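Local coordinates for snaclec rhodocytin subunit alpha (Agkistrodon rhodostoma, PDB 3BX4), which triggers platelet activation and aggregation by binding the platelet receptor CLEC1B (CLEC2), as a secreted snake venom toxin of the snaclec family, at residues Tyr17-Glu22 / Ala128-Leu133. Sequence-based numbering, arbitrary orientation.
Sequences YQAFNE and AFVCKL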
loop_
_atom_site.group_PDB
_atom_site.type_symbol
_atom_site.label_atom_id
_atom_site.label_comp_id
_atom_site.label_asym_id
_atom_site.label_seq_id
_atom_site.Cartn_x
_atom_site.Cartn_y
_atom_site.Cartn_z
ATOM N N TYR C 17 -12.277 -18.550 -13.760
ATOM C CA TYR C 17 -12.641 -17.411 -12.943
ATOM C C TYR C 17 -13.534 -17.903 -11.793
ATOM O O TYR C 17 -14.251 -18.901 -11.919
ATOM C CB TYR C 17 -13.507 -16.431 -13.747
ATOM C CG TYR C 17 -12.851 -15.804 -14.936
ATOM C CD1 TYR C 17 -12.640 -16.593 -16.083
ATOM C CD2 TYR C 17 -12.466 -14.483 -14.923
ATOM C CE1 TYR C 17 -12.025 -16.021 -17.226
ATOM C CE2 TYR C 17 -11.838 -13.920 -16.040
ATOM C CZ TYR C 17 -11.669 -14.734 -17.193
ATOM O OH TYR C 17 -11.011 -14.198 -18.335
ATOM N N GLN C 18 -13.487 -17.179 -10.698
ATOM C CA GLN C 18 -14.458 -17.514 -9.607
ATOM C C GLN C 18 -14.750 -16.268 -8.832
ATOM O O GLN C 18 -13.857 -15.540 -8.434
ATOM C CB GLN C 18 -13.923 -18.643 -8.703
ATOM C CG GLN C 18 -14.988 -19.065 -7.600
ATOM C CD GLN C 18 -14.597 -20.296 -6.844
ATOM O OE1 GLN C 18 -13.561 -20.980 -7.103
ATOM N NE2 GLN C 18 -15.440 -20.639 -5.902
ATOM N N ALA C 19 -16.062 -16.050 -8.522
ATOM C CA ALA C 19 -16.471 -14.888 -7.732
ATOM C C ALA C 19 -16.700 -15.398 -6.283
ATOM O O ALA C 19 -17.295 -16.458 -6.123
ATOM C CB ALA C 19 -17.753 -14.317 -8.261
ATOM N N PHE C 20 -16.118 -14.712 -5.307
ATOM C CA PHE C 20 -16.142 -15.149 -3.896
ATOM C C PHE C 20 -16.947 -14.144 -3.148
ATOM O O PHE C 20 -16.775 -12.943 -3.285
ATOM C CB PHE C 20 -14.728 -15.250 -3.315
ATOM C CG PHE C 20 -13.918 -16.360 -3.894
ATOM C CD1 PHE C 20 -13.149 -16.135 -5.066
ATOM C CD2 PHE C 20 -13.942 -17.652 -3.331
ATOM C CE1 PHE C 20 -12.420 -17.182 -5.655
ATOM C CE2 PHE C 20 -13.196 -18.724 -3.922
ATOM C CZ PHE C 20 -12.420 -18.477 -5.106
ATOM N N ASN C 21 -17.882 -14.651 -2.318
ATOM C CA ASN C 21 -18.655 -13.706 -1.528
ATOM C C ASN C 21 -18.018 -13.407 -0.182
ATOM O O ASN C 21 -18.459 -12.413 0.432
ATOM C CB ASN C 21 -20.067 -14.203 -1.359
ATOM C CG ASN C 21 -20.093 -15.632 -0.983
ATOM O OD1 ASN C 21 -20.311 -16.498 -1.839
ATOM N ND2 ASN C 21 -19.863 -15.925 0.297
ATOM N N GLU C 22 -17.013 -14.184 0.254
ATOM C CA GLU C 22 -16.124 -13.788 1.396
ATOM C C GLU C 22 -15.796 -12.300 1.244
ATOM O O GLU C 22 -15.271 -11.865 0.209
ATOM C CB GLU C 22 -14.754 -14.507 1.418
ATOM C CG GLU C 22 -14.623 -15.900 2.006
ATOM C CD GLU C 22 -14.504 -16.966 0.904
ATOM O OE1 GLU C 22 -14.861 -16.665 -0.259
ATOM O OE2 GLU C 22 -14.040 -18.091 1.190
ATOM N N ALA C 128 -16.758 -8.449 -1.620
ATOM C CA ALA C 128 -16.656 -9.640 -2.469
ATOM C C ALA C 128 -15.606 -9.302 -3.591
ATOM O O ALA C 128 -15.215 -8.147 -3.763
ATOM C CB ALA C 128 -18.009 -9.897 -3.114
ATOM N N PHE C 129 -15.188 -10.352 -4.284
ATOM C CA PHE C 129 -14.096 -10.122 -5.296
ATOM C C PHE C 129 -14.123 -11.214 -6.344
ATOM O O PHE C 129 -14.704 -12.255 -6.222
ATOM C CB PHE C 129 -12.753 -10.078 -4.558
ATOM C CG PHE C 129 -12.445 -11.278 -3.750
ATOM C CD1 PHE C 129 -12.860 -11.380 -2.393
ATOM C CD2 PHE C 129 -11.758 -12.361 -4.272
ATOM C CE1 PHE C 129 -12.576 -12.513 -1.645
ATOM C CE2 PHE C 129 -11.480 -13.496 -3.524
ATOM C CZ PHE C 129 -11.921 -13.587 -2.159
ATOM N N VAL C 130 -13.367 -11.054 -7.473
ATOM C CA VAL C 130 -13.414 -12.142 -8.395
ATOM C C VAL C 130 -11.910 -12.482 -8.727
ATOM O O VAL C 130 -11.158 -11.500 -8.898
ATOM C CB VAL C 130 -14.081 -11.690 -9.776
ATOM C CG1 VAL C 130 -13.936 -12.793 -10.791
ATOM C CG2 VAL C 130 -15.608 -11.343 -9.524
ATOM N N CYS C 131 -11.575 -13.777 -8.678
ATOM C CA CYS C 131 -10.179 -14.287 -9.033
ATOM C C CYS C 131 -10.216 -14.743 -10.481
ATOM O O CYS C 131 -11.201 -15.229 -11.001
ATOM C CB CYS C 131 -9.690 -15.484 -8.168
ATOM S SG CYS C 131 -9.654 -15.031 -6.363
ATOM N N LYS C 132 -9.058 -14.608 -11.125
ATOM C CA LYS C 132 -8.865 -15.017 -12.557
ATOM C C LYS C 132 -7.588 -15.827 -12.499
ATOM O O LYS C 132 -6.596 -15.389 -11.884
ATOM C CB LYS C 132 -8.733 -13.776 -13.458
ATOM C CG LYS C 132 -8.207 -14.034 -14.930
ATOM C CD LYS C 132 -8.300 -12.741 -15.646
ATOM C CE LYS C 132 -7.727 -12.852 -17.125
ATOM N NZ LYS C 132 -7.772 -11.538 -17.768
ATOM N N LEU C 133 -7.595 -16.981 -13.167
ATOM C CA LEU C 133 -6.466 -17.894 -13.198
ATOM C C LEU C 133 -6.115 -18.311 -14.646
ATOM O O LEU C 133 -6.992 -18.518 -15.444
ATOM C CB LEU C 133 -6.888 -19.132 -12.413
ATOM C CG LEU C 133 -6.054 -20.351 -12.382
ATOM C CD1 LEU C 133 -4.837 -19.962 -11.468
ATOM C CD2 LEU C 133 -6.805 -21.559 -11.806
#
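F20 and F129 form a hydrogen-bonded pair in two antiparallel strands, and their side chains make the tight part of this contact. The ring planes tilt by 19°, but the rings are offset, with little of one above the other. F20 CB sits over a face of the F129 ring, 3.8 Å from its centroid. F129 CG stands between its backbone N and carbonyl carbon (chi1 57°), which brings the ring under that CB. C131 SG completes the cluster, 3.6 Å from F20 CE1 and in plane at the F129 ring edge.

Four backbone bonds tie the strands. Q18 and C131 bond each other both ways, as do F20 and F129. The bond from F20 N to F129 O is 3.0 Å long and nearly straight at 173°.

On the other face A19 CB meets V130 CG2 at 3.9 Å. The extended K132 chain runs beside the Y17 ring, with K132 CD 3.8 Å from Y17 CE2. Y17 OH hydrogen-bonds E50, and K132 NZ forms salt bridges with E50 and E46.

The contact loosens at exposed E22, where the chain turns. E22 touches F129 mainly through E22 O, 3.3 Å from F129 CE1; its side chain stays farther off. Q18 and F20 are partly exposed; the Q18 amide leads away from strand 128-133.

As in other C-type lectin-like domains, an early strand pairs with the last. The C131–C33 disulfide ties the phenylalanine face covalently to helix 26-34, whose F32 packs edge-to-face with F20 and against F129. Helix 48-59 covers Y17 and V130. Strand 127-133 also pairs with 69-76, parallel, and 41-42, antiparallel.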